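Local coordinates for protein thymidylate synthase ThyX (Streptomyces cacaoi subsp. asoensis, PDB 4P5A) that probably catalyses the FAD-dependent reductive methylation of uridine nucleotides, UMP or dUMP, with methylenetetrahydrofolate as methyl donor, at residues R75-H83 with P170-Y178; P4-I12 with T142-Q153. One frame throughout, in Å; residues are numbered along the deposited sequence. Where two conformers were deposited one is given.

Overall arrangement
Following the chain from the N terminus, the short strand 7-9 comes first, within 4-12, and its partner in contact 2 is met only much later, on helix 131-157, a loop of 129 residues being closed. Strand 69-77 and the start of helix 78-84 lie inside that loop. They pair in contact 1 with 170-178, which follows helix 131-157, so the two closures cross rather than nest. Contact 1 pairs two strands of the antiparallel sheet and binds the 170-173 turn to the start of the helix that carries R82 and H83, whereas contact 2 lays the N-terminal segment on the long helix 131-157. The two touch where P77 packs on I12 and where Y174 OH probably bonds D11 O.

Contact 1 (R75-H83 with P170-Y178); sequences RAPIFTVRH and PVSTYSVLY. With 5BU (5-bromo-uridine-5'-monophosphate), chain F.
A76 and S175 pair their backbones in both directions, A76 N to S175 O at 3.1 Å and S175 N to A76 O at 2.8 Å, the hydrogen-bonded pair of the antiparallel strands 69-77 and 174-181. Where the first strand gives way to helix 78-84, the partner chain is a type I turn, P170 to T173, whose carbonyls take over: I78 N bonds T173 O and F79 N bonds V171 O, each at 2.9 Å. The N-cap residue P77 has no polar side chain, and these loop carbonyls satisfy the first amides of the helix. P170 O, in turn, accepts both T173 N and T173 OG1.

Side chains line the seam. V81 and L177 meet tip to tip, CG2 to CD2 at 3.9 Å, while the P77 ring lies alongside Y174. The R75 chain, bent at chi3 (-27°), brings one face of its guanidinium over V176 CG2. S175 OG bonds E94 of the same chain and Y174 OH bonds D11 O.

At the far end of the helix the contacts are with 5-bromo-UMP. H83 NE2 gives a nearly straight bond to phosphate oxygen OP3 (2.7 Å, 166°), one ring face lies near the uracil N3, and F79 O sits over the centre of the other. R82 sets a guanidinium face against ribose C3', its NH1 in a salt bridge with E94 of the second subunit. With a leucine in place of H83, OP3 would lose this donor, and the phosphate would probably be held less firmly. Because the strand and turn hold the start of a helix whose later residues bind nucleotide, the backbone bonding probably helps to fix H83 and R82 in the substrate pocket.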
loop_
_atom_site.group_PDB
_atom_site.type_symbol
_atom_site.label_atom_id
_atom_site.label_comp_id
_atom_site.label_asym_id
_atom_site.label_seq_id
_atom_site.Cartn_x
_atom_site.Cartn_y
_atom_site.Cartn_z
ATOM N N ARG B 75 15.582 -17.960 5.660
ATOM C CA ARG B 75 16.317 -17.949 6.894
ATOM C C ARG B 75 17.551 -17.041 6.820
ATOM O O ARG B 75 18.416 -17.213 5.928
ATOM C CB ARG B 75 16.772 -19.391 7.214
ATOM C CG ARG B 75 17.444 -19.534 8.630
ATOM C CD ARG B 75 17.752 -21.076 9.000
ATOM N NE ARG B 75 16.819 -21.966 8.296
ATOM C CZ ARG B 75 15.653 -22.407 8.778
ATOM N NH1 ARG B 75 15.248 -22.100 10.018
ATOM N NH2 ARG B 75 14.888 -23.175 8.023
ATOM N N ALA B 76 17.633 -16.043 7.706
ATOM C CA ALA B 76 18.669 -15.004 7.543
ATOM C C ALA B 76 18.796 -14.358 8.898
ATOM O O ALA B 76 17.837 -14.396 9.710
ATOM C CB ALA B 76 18.229 -13.935 6.435
ATOM N N PRO B 77 19.948 -13.645 9.150
ATOM C CA PRO B 77 20.139 -12.907 10.375
ATOM C C PRO B 77 19.187 -11.706 10.443
ATOM O O PRO B 77 18.759 -11.180 9.387
ATOM C CB PRO B 77 21.614 -12.462 10.303
ATOM C CG PRO B 77 21.931 -12.408 8.811
ATOM C CD PRO B 77 21.097 -13.561 8.208
ATOM N N ILE B 78 18.810 -11.339 11.634
ATOM C CA ILE B 78 17.897 -10.191 11.802
ATOM C C ILE B 78 18.320 -8.926 11.010
ATOM O O ILE B 78 17.460 -8.278 10.402
ATOM C CB ILE B 78 17.812 -9.866 13.318
ATOM C CG1 ILE B 78 16.969 -10.954 13.958
ATOM C CG2 ILE B 78 17.157 -8.453 13.557
ATOM C CD1 ILE B 78 16.922 -10.845 15.464
ATOM N N PHE B 79 19.615 -8.577 10.975
ATOM C CA PHE B 79 19.896 -7.382 10.227
ATOM C C PHE B 79 19.501 -7.437 8.758
ATOM O O PHE B 79 19.268 -6.393 8.155
ATOM C CB PHE B 79 21.342 -6.882 10.367
ATOM C CG PHE B 79 22.352 -7.749 9.676
ATOM C CD1 PHE B 79 22.861 -8.916 10.291
ATOM C CD2 PHE B 79 22.744 -7.431 8.365
ATOM C CE1 PHE B 79 23.798 -9.743 9.567
ATOM C CE2 PHE B 79 23.627 -8.253 7.657
ATOM C CZ PHE B 79 24.106 -9.427 8.237
ATOM N N THR B 80 19.528 -8.623 8.158
ATOM C CA THR B 80 19.133 -8.788 6.748
ATOM C C THR B 80 17.606 -8.924 6.629
ATOM O O THR B 80 17.029 -8.434 5.675
ATOM C CB THR B 80 19.790 -10.086 6.227
ATOM O OG1 THR B 80 21.207 -9.857 6.201
ATOM C CG2 THR B 80 19.347 -10.391 4.782
ATOM N N VAL B 81 16.982 -9.558 7.619
ATOM C CA VAL B 81 15.479 -9.525 7.610
ATOM C C VAL B 81 14.923 -8.115 7.662
ATOM O O VAL B 81 13.890 -7.843 7.032
ATOM C CB VAL B 81 14.964 -10.341 8.808
ATOM C CG1 VAL B 81 13.411 -10.347 8.872
ATOM C CG2 VAL B 81 15.425 -11.786 8.578
ATOM N N ARG B 82 15.593 -7.254 8.422
ATOM C CA ARG B 82 15.199 -5.841 8.435
ATOM C C ARG B 82 15.188 -5.269 7.021
ATOM O O ARG B 82 14.233 -4.510 6.756
ATOM C CB ARG B 82 16.046 -4.936 9.336
ATOM C CG ARG B 82 16.035 -5.491 10.795
ATOM C CD ARG B 82 15.744 -4.281 11.762
ATOM N NE ARG B 82 16.708 -3.286 11.843
ATOM C CZ ARG B 82 16.456 -1.994 12.118
ATOM N NH1 ARG B 82 17.464 -1.243 12.292
ATOM N NH2 ARG B 82 15.238 -1.462 12.197
ATOM N N HIS B 83 16.220 -5.490 6.214
ATOM C CA HIS B 83 16.238 -4.985 4.856
ATOM C C HIS B 83 15.038 -5.546 4.051
ATOM O O HIS B 83 14.379 -4.758 3.382
ATOM C CB HIS B 83 17.574 -5.294 4.155
ATOM C CG HIS B 83 18.733 -4.727 4.909
ATOM N ND1 HIS B 83 20.051 -5.071 4.627
ATOM C CD2 HIS B 83 18.774 -3.797 5.888
ATOM C CE1 HIS B 83 20.846 -4.377 5.416
ATOM N NE2 HIS B 83 20.107 -3.560 6.157
ATOM N N PRO B 170 22.267 -10.547 19.495
ATOM C CA PRO B 170 22.791 -9.650 18.524
ATOM C C PRO B 170 21.921 -9.656 17.264
ATOM O O PRO B 170 21.102 -10.594 17.028
ATOM C CB PRO B 170 24.144 -10.284 18.174
ATOM C CG PRO B 170 23.977 -11.736 18.405
ATOM C CD PRO B 170 23.073 -11.767 19.622
ATOM N N VAL B 171 22.129 -8.661 16.429
ATOM C CA VAL B 171 21.366 -8.563 15.173
ATOM C C VAL B 171 21.784 -9.612 14.159
ATOM O O VAL B 171 21.140 -9.769 13.073
ATOM C CB VAL B 171 21.455 -7.157 14.567
ATOM C CG1 VAL B 171 20.793 -6.053 15.481
ATOM C CG2 VAL B 171 22.902 -6.819 14.230
ATOM N N SER B 172 22.831 -10.392 14.470
ATOM C CA SER B 172 23.239 -11.505 13.656
ATOM C C SER B 172 22.499 -12.801 13.924
ATOM O O SER B 172 22.731 -13.808 13.257
ATOM C CB SER B 172 24.746 -11.746 13.892
ATOM O OG SER B 172 24.869 -12.121 15.295
ATOM N N THR B 173 21.642 -12.798 14.954
ATOM C CA THR B 173 20.863 -13.963 15.314
ATOM C C THR B 173 19.965 -14.376 14.100
ATOM O O THR B 173 19.358 -13.509 13.514
ATOM C CB THR B 173 19.885 -13.587 16.482
ATOM O OG1 THR B 173 20.696 -13.179 17.606
ATOM C CG2 THR B 173 19.116 -14.848 16.920
ATOM N N TYR B 174 19.912 -15.652 13.761
ATOM C CA TYR B 174 19.075 -16.090 12.617
ATOM C C TYR B 174 17.593 -16.021 12.994
ATOM O O TYR B 174 17.212 -16.341 14.173
ATOM C CB TYR B 174 19.418 -17.523 12.242
ATOM C CG TYR B 174 20.533 -17.581 11.239
ATOM C CD1 TYR B 174 20.294 -17.506 9.883
ATOM C CD2 TYR B 174 21.876 -17.697 11.680
ATOM C CE1 TYR B 174 21.374 -17.571 8.954
ATOM C CE2 TYR B 174 22.925 -17.814 10.789
ATOM C CZ TYR B 174 22.657 -17.774 9.422
ATOM O OH TYR B 174 23.646 -17.901 8.491
ATOM N N SER B 175 16.787 -15.596 12.002
ATOM C CA SER B 175 15.372 -15.675 12.108
ATOM C C SER B 175 14.841 -16.381 10.838
ATOM O O SER B 175 15.610 -16.707 9.938
ATOM C CB SER B 175 14.845 -14.218 12.279
ATOM O OG SER B 175 13.461 -14.291 12.732
ATOM N N VAL B 176 13.548 -16.707 10.835
ATOM C CA VAL B 176 12.970 -17.452 9.769
ATOM C C VAL B 176 11.612 -16.838 9.517
ATOM O O VAL B 176 10.941 -16.468 10.496
ATOM C CB VAL B 176 12.870 -18.956 10.082
ATOM C CG1 VAL B 176 12.010 -19.277 11.253
ATOM C CG2 VAL B 176 12.427 -19.721 8.888
ATOM N N LEU B 177 11.211 -16.706 8.264
ATOM C CA LEU B 177 9.893 -16.077 7.991
ATOM C C LEU B 177 9.400 -16.572 6.620
ATOM O O LEU B 177 10.182 -17.081 5.797
ATOM C CB LEU B 177 10.048 -14.503 7.936
ATOM C CG LEU B 177 10.922 -13.963 6.809
ATOM C CD1 LEU B 177 10.445 -12.470 6.494
ATOM C CD2 LEU B 177 12.417 -13.808 7.103
ATOM N N TYR B 178 8.078 -16.426 6.392
ATOM C CA TYR B 178 7.520 -16.498 5.058
ATOM C C TYR B 178 7.455 -15.079 4.510
ATOM O O TYR B 178 7.105 -14.115 5.261
ATOM C CB TYR B 178 6.086 -17.005 5.186
ATOM C CG TYR B 178 5.949 -18.518 5.112
ATOM C CD1 TYR B 178 4.790 -19.122 4.557
ATOM C CD2 TYR B 178 6.909 -19.347 5.661
ATOM C CE1 TYR B 178 4.634 -20.569 4.592
ATOM C CE2 TYR B 178 6.760 -20.760 5.716
ATOM C CZ TYR B 178 5.595 -21.354 5.124
ATOM O OH TYR B 178 5.566 -22.764 5.191
HETATM P P 5BU F . 21.115 -0.542 8.588
HETATM O OP1 5BU F . 21.374 -0.336 10.061
HETATM O OP2 5BU F . 21.868 0.423 7.648
HETATM O OP3 5BU F . 21.249 -2.039 8.130
HETATM O "O5'" 5BU F . 19.533 -0.164 8.365
HETATM C "C5'" 5BU F . 19.015 0.887 9.043
HETATM C "C4'" 5BU F . 17.468 1.044 8.581
HETATM O "O4'" 5BU F . 17.464 1.359 7.145
HETATM C "C3'" 5BU F . 16.701 -0.268 8.695
HETATM O "O3'" 5BU F . 15.272 0.001 8.832
HETATM C "C2'" 5BU F . 16.927 -0.866 7.315
HETATM O "O2'" 5BU F . 15.864 -1.790 6.992
HETATM C "C1'" 5BU F . 17.027 0.286 6.340
HETATM N N1 5BU F . 18.073 0.133 5.299
HETATM C C2 5BU F . 17.906 -0.893 4.372
HETATM O O2 5BU F . 16.813 -1.505 4.405
HETATM N N3 5BU F . 18.850 -1.234 3.469
HETATM C C4 5BU F . 20.055 -0.521 3.443
HETATM O O4 5BU F . 20.902 -0.810 2.636
HETATM C C5 5BU F . 20.196 0.503 4.400
HETATM C C6 5BU F . 19.297 0.849 5.352
HETATM BR BR 5BU F . 21.762 1.639 4.261
#

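Contact 2 (P4-I12 with T142-Q153); sequences PRIELRSDI and TRAYEVAFEEYQ
I6 lies across helix 131-157 with its two branches in different places: CD1 touches Y145 CB at 3.7 Å and E146 CG at 3.8 Å, while CG2 reaches F149 CB at 3.7 Å. With CG1 between the backbone N and the carbonyl carbon (chi1 60°), the isoleucine straddles successive turns of the helix. L8, two residues further on and inside strand 7-9, completes the tight part. Its CD2 comes to the edge of the Y145 ring, 3.5 Å from CD2 of that tyrosine, and its CD1 lies 3.3 Å from T142 OG1, a hydroxyl already bonded to V138 O within the helix. F106 of strand 105-107 backs this core, its ring meeting that of Y145 and the side chains of I6 and F149 resting on it; Y145 OH is bonded to Y107 O.

Toward the N terminus the contact thins. P4, exposed, touches the edge of the F149 ring in its plane, CG to CE1 at 3.9 Å, and its CG also brushes Q153 CG at 4.0 Å; the amide of Q153 is engaged with E101. Beside I6, E146 is also exposed and lends only its CG methylene.

The helix turns other residues to the second subunit, where R143 pairs with E150 and E151 of that chain. Strand 7-9 spends its backbone bonds on strand 105-107 and its neighbours, so what segment 4-12 offers the helix is apolar contact without directional bonds. Such an interface is set mainly by the fit of I6 and L8 against Y145 and F149, and probably admits more play at its proline end.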
loop_
_atom_site.group_PDB
_atom_site.type_symbol
_atom_site.label_atom_id
_atom_site.label_comp_id
_atom_site.label_asym_id
_atom_site.label_seq_id
_atom_site.Cartn_x
_atom_site.Cartn_y
_atom_site.Cartn_z
ATOM N N PRO B 4 24.371 -24.685 26.634
ATOM C CA PRO B 4 24.272 -24.945 25.191
ATOM C C PRO B 4 25.255 -24.079 24.361
ATOM O O PRO B 4 25.396 -22.847 24.577
ATOM C CB PRO B 4 22.786 -24.665 24.851
ATOM C CG PRO B 4 22.220 -23.861 26.039
ATOM C CD PRO B 4 23.334 -23.737 27.097
ATOM N N ARG B 5 25.968 -24.757 23.459
ATOM C CA ARG B 5 26.966 -24.147 22.577
ATOM C C ARG B 5 26.237 -23.326 21.482
ATOM O O ARG B 5 25.123 -23.691 21.024
ATOM C CB ARG B 5 27.779 -25.246 21.903
ATOM C CG ARG B 5 29.225 -24.908 21.678
ATOM C CD ARG B 5 30.091 -25.560 22.760
ATOM N NE ARG B 5 31.504 -25.647 22.369
ATOM C CZ ARG B 5 32.518 -25.684 23.246
ATOM N NH1 ARG B 5 32.255 -25.622 24.564
ATOM N NH2 ARG B 5 33.795 -25.773 22.815
ATOM N N ILE B 6 26.867 -22.239 21.071
ATOM C CA ILE B 6 26.338 -21.507 19.968
ATOM C C ILE B 6 26.743 -22.209 18.668
ATOM O O ILE B 6 27.790 -22.909 18.591
ATOM C CB ILE B 6 26.873 -20.064 19.925
ATOM C CG1 ILE B 6 28.417 -19.992 19.784
ATOM C CG2 ILE B 6 26.467 -19.205 21.231
ATOM C CD1 ILE B 6 28.840 -18.596 19.299
ATOM N N GLU B 7 26.013 -21.902 17.579
ATOM C CA GLU B 7 26.358 -22.346 16.267
ATOM C C GLU B 7 26.648 -21.124 15.346
ATOM O O GLU B 7 25.799 -20.182 15.248
ATOM C CB GLU B 7 25.233 -23.206 15.694
ATOM C CG GLU B 7 25.519 -23.589 14.278
ATOM C CD GLU B 7 24.336 -24.268 13.574
ATOM O OE1 GLU B 7 23.152 -24.182 14.015
ATOM O OE2 GLU B 7 24.616 -24.891 12.530
ATOM N N LEU B 8 27.847 -21.056 14.743
ATOM C CA LEU B 8 28.087 -20.044 13.720
ATOM C C LEU B 8 27.806 -20.575 12.334
ATOM O O LEU B 8 28.268 -21.645 11.963
ATOM C CB LEU B 8 29.514 -19.542 13.718
ATOM C CG LEU B 8 30.017 -19.148 15.103
ATOM C CD1 LEU B 8 31.550 -18.945 14.978
ATOM C CD2 LEU B 8 29.362 -17.870 15.494
ATOM N N ARG B 9 27.093 -19.790 11.532
ATOM C CA ARG B 9 26.760 -20.201 10.152
ATOM C C ARG B 9 26.981 -19.017 9.241
ATOM O O ARG B 9 26.979 -17.881 9.704
ATOM C CB ARG B 9 25.299 -20.651 10.052
ATOM C CG ARG B 9 24.845 -21.704 11.036
ATOM C CD ARG B 9 23.401 -22.182 10.770
ATOM N NE ARG B 9 23.256 -22.868 9.471
ATOM C CZ ARG B 9 23.139 -24.186 9.300
ATOM N NH1 ARG B 9 23.128 -25.014 10.338
ATOM N NH2 ARG B 9 23.014 -24.678 8.073
ATOM N N SER B 10 27.176 -19.272 7.937
ATOM C CA SER B 10 27.320 -18.206 6.985
ATOM C C SER B 10 26.288 -18.288 5.889
ATOM O O SER B 10 26.438 -17.582 4.895
ATOM C CB SER B 10 28.684 -18.272 6.325
ATOM O OG SER B 10 29.723 -17.953 7.261
ATOM N N ASP B 11 25.342 -19.211 5.986
ATOM C CA ASP B 11 24.483 -19.433 4.819
ATOM C C ASP B 11 23.189 -18.606 5.022
ATOM O O ASP B 11 22.800 -18.297 6.149
ATOM C CB ASP B 11 24.102 -20.901 4.630
ATOM C CG ASP B 11 23.465 -21.528 5.878
ATOM O OD1 ASP B 11 23.632 -21.009 7.012
ATOM O OD2 ASP B 11 22.773 -22.563 5.737
ATOM N N ILE B 12 22.606 -18.258 3.905
ATOM C CA ILE B 12 21.345 -17.528 3.935
ATOM C C ILE B 12 20.489 -18.326 3.005
ATOM O O ILE B 12 20.923 -18.583 1.871
ATOM C CB ILE B 12 21.566 -16.218 3.242
ATOM C CG1 ILE B 12 22.612 -15.358 3.926
ATOM C CG2 ILE B 12 20.262 -15.445 3.321
ATOM C CD1 ILE B 12 22.194 -14.790 5.114
ATOM N N THR B 142 32.592 -14.560 17.581
ATOM C CA THR B 142 32.478 -15.690 18.468
ATOM C C THR B 142 32.388 -15.246 19.922
ATOM O O THR B 142 31.545 -15.738 20.667
ATOM C CB THR B 142 33.657 -16.688 18.273
ATOM O OG1 THR B 142 33.568 -17.190 16.954
ATOM C CG2 THR B 142 33.531 -17.909 19.249
ATOM N N ARG B 143 33.249 -14.325 20.332
ATOM C CA ARG B 143 33.304 -13.990 21.738
ATOM C C ARG B 143 32.014 -13.241 22.146
ATOM O O ARG B 143 31.387 -13.500 23.197
ATOM C CB ARG B 143 34.524 -13.092 21.983
ATOM C CG ARG B 143 34.943 -12.959 23.416
ATOM C CD ARG B 143 34.423 -11.724 23.974
ATOM N NE ARG B 143 34.821 -11.411 25.345
ATOM C CZ ARG B 143 35.394 -10.281 25.705
ATOM N NH1 ARG B 143 35.732 -9.370 24.786
ATOM N NH2 ARG B 143 35.658 -10.064 27.001
ATOM N N ALA B 144 31.647 -12.292 21.326
ATOM C CA ALA B 144 30.396 -11.515 21.636
ATOM C C ALA B 144 29.174 -12.429 21.627
ATOM O O ALA B 144 28.331 -12.296 22.523
ATOM C CB ALA B 144 30.275 -10.472 20.665
ATOM N N TYR B 145 29.066 -13.347 20.640
ATOM C CA TYR B 145 27.843 -14.197 20.540
ATOM C C TYR B 145 27.814 -15.167 21.735
ATOM O O TYR B 145 26.747 -15.444 22.275
ATOM C CB TYR B 145 27.812 -15.007 19.269
ATOM C CG TYR B 145 27.836 -14.227 17.941
ATOM C CD1 TYR B 145 27.603 -12.834 17.898
ATOM C CD2 TYR B 145 28.039 -14.905 16.747
ATOM C CE1 TYR B 145 27.638 -12.150 16.667
ATOM C CE2 TYR B 145 28.070 -14.264 15.556
ATOM C CZ TYR B 145 27.855 -12.870 15.519
ATOM O OH TYR B 145 27.853 -12.232 14.300
ATOM N N GLU B 146 28.998 -15.695 22.137
ATOM C CA GLU B 146 29.003 -16.599 23.298
ATOM C C GLU B 146 28.537 -15.924 24.586
ATOM O O GLU B 146 27.745 -16.560 25.316
ATOM C CB GLU B 146 30.429 -17.206 23.536
ATOM C CG GLU B 146 30.841 -18.105 22.457
ATOM C CD GLU B 146 32.261 -18.624 22.684
ATOM O OE1 GLU B 146 33.094 -17.828 23.224
ATOM O OE2 GLU B 146 32.504 -19.813 22.292
ATOM N N VAL B 147 28.966 -14.670 24.855
ATOM C CA VAL B 147 28.532 -13.984 26.051
ATOM C C VAL B 147 27.050 -13.602 25.943
ATOM O O VAL B 147 26.305 -13.828 26.879
ATOM C CB VAL B 147 29.337 -12.705 26.224
ATOM C CG1 VAL B 147 28.748 -11.709 27.273
ATOM C CG2 VAL B 147 30.777 -13.115 26.625
ATOM N N ALA B 148 26.622 -13.166 24.751
ATOM C CA ALA B 148 25.181 -12.871 24.584
ATOM C C ALA B 148 24.330 -14.090 24.886
ATOM O O ALA B 148 23.312 -14.008 25.620
ATOM C CB ALA B 148 24.942 -12.351 23.122
ATOM N N PHE B 149 24.699 -15.220 24.309
ATOM C CA PHE B 149 23.837 -16.360 24.442
ATOM C C PHE B 149 23.906 -16.880 25.876
ATOM O O PHE B 149 22.883 -17.381 26.419
ATOM C CB PHE B 149 24.139 -17.399 23.402
ATOM C CG PHE B 149 23.076 -18.411 23.313
ATOM C CD1 PHE B 149 23.227 -19.623 23.902
ATOM C CD2 PHE B 149 21.820 -18.065 22.744
ATOM C CE1 PHE B 149 22.163 -20.566 23.873
ATOM C CE2 PHE B 149 20.766 -19.000 22.666
ATOM C CZ PHE B 149 20.935 -20.242 23.276
ATOM N N GLU B 150 25.084 -16.791 26.494
ATOM C CA GLU B 150 25.188 -17.305 27.882
ATOM C C GLU B 150 24.287 -16.455 28.814
ATOM O O GLU B 150 23.585 -16.995 29.728
ATOM C CB GLU B 150 26.675 -17.279 28.292
ATOM C CG GLU B 150 26.914 -17.350 29.795
ATOM C CD GLU B 150 28.385 -17.026 30.115
ATOM O OE1 GLU B 150 29.248 -17.215 29.210
ATOM O OE2 GLU B 150 28.647 -16.537 31.242
ATOM N N GLU B 151 24.256 -15.138 28.556
ATOM C CA GLU B 151 23.413 -14.255 29.340
ATOM C C GLU B 151 21.924 -14.432 29.018
ATOM O O GLU B 151 21.099 -14.328 29.921
ATOM C CB GLU B 151 23.803 -12.760 29.215
ATOM C CG GLU B 151 25.237 -12.390 29.709
ATOM C CD GLU B 151 25.471 -12.791 31.200
ATOM O OE1 GLU B 151 24.512 -12.866 32.010
ATOM O OE2 GLU B 151 26.651 -13.140 31.479
ATOM N N TYR B 152 21.592 -14.678 27.743
ATOM C CA TYR B 152 20.200 -14.957 27.376
ATOM C C TYR B 152 19.743 -16.190 28.151
ATOM O O TYR B 152 18.680 -16.179 28.778
ATOM C CB TYR B 152 20.141 -15.232 25.876
ATOM C CG TYR B 152 18.825 -15.663 25.343
ATOM C CD1 TYR B 152 18.649 -16.907 24.708
ATOM C CD2 TYR B 152 17.727 -14.773 25.401
ATOM C CE1 TYR B 152 17.406 -17.297 24.162
ATOM C CE2 TYR B 152 16.455 -15.162 24.840
ATOM C CZ TYR B 152 16.334 -16.410 24.221
ATOM O OH TYR B 152 15.130 -16.816 23.711
ATOM N N GLN B 153 20.555 -17.243 28.116
ATOM C CA GLN B 153 20.114 -18.472 28.828
ATOM C C GLN B 153 20.048 -18.264 30.336
ATOM O O GLN B 153 19.180 -18.834 30.995
ATOM C CB GLN B 153 21.110 -19.595 28.516
ATOM C CG GLN B 153 20.982 -20.177 27.132
ATOM C CD GLN B 153 19.601 -20.743 26.863
ATOM O OE1 GLN B 153 19.132 -21.549 27.615
ATOM N NE2 GLN B 153 18.944 -20.303 25.753
#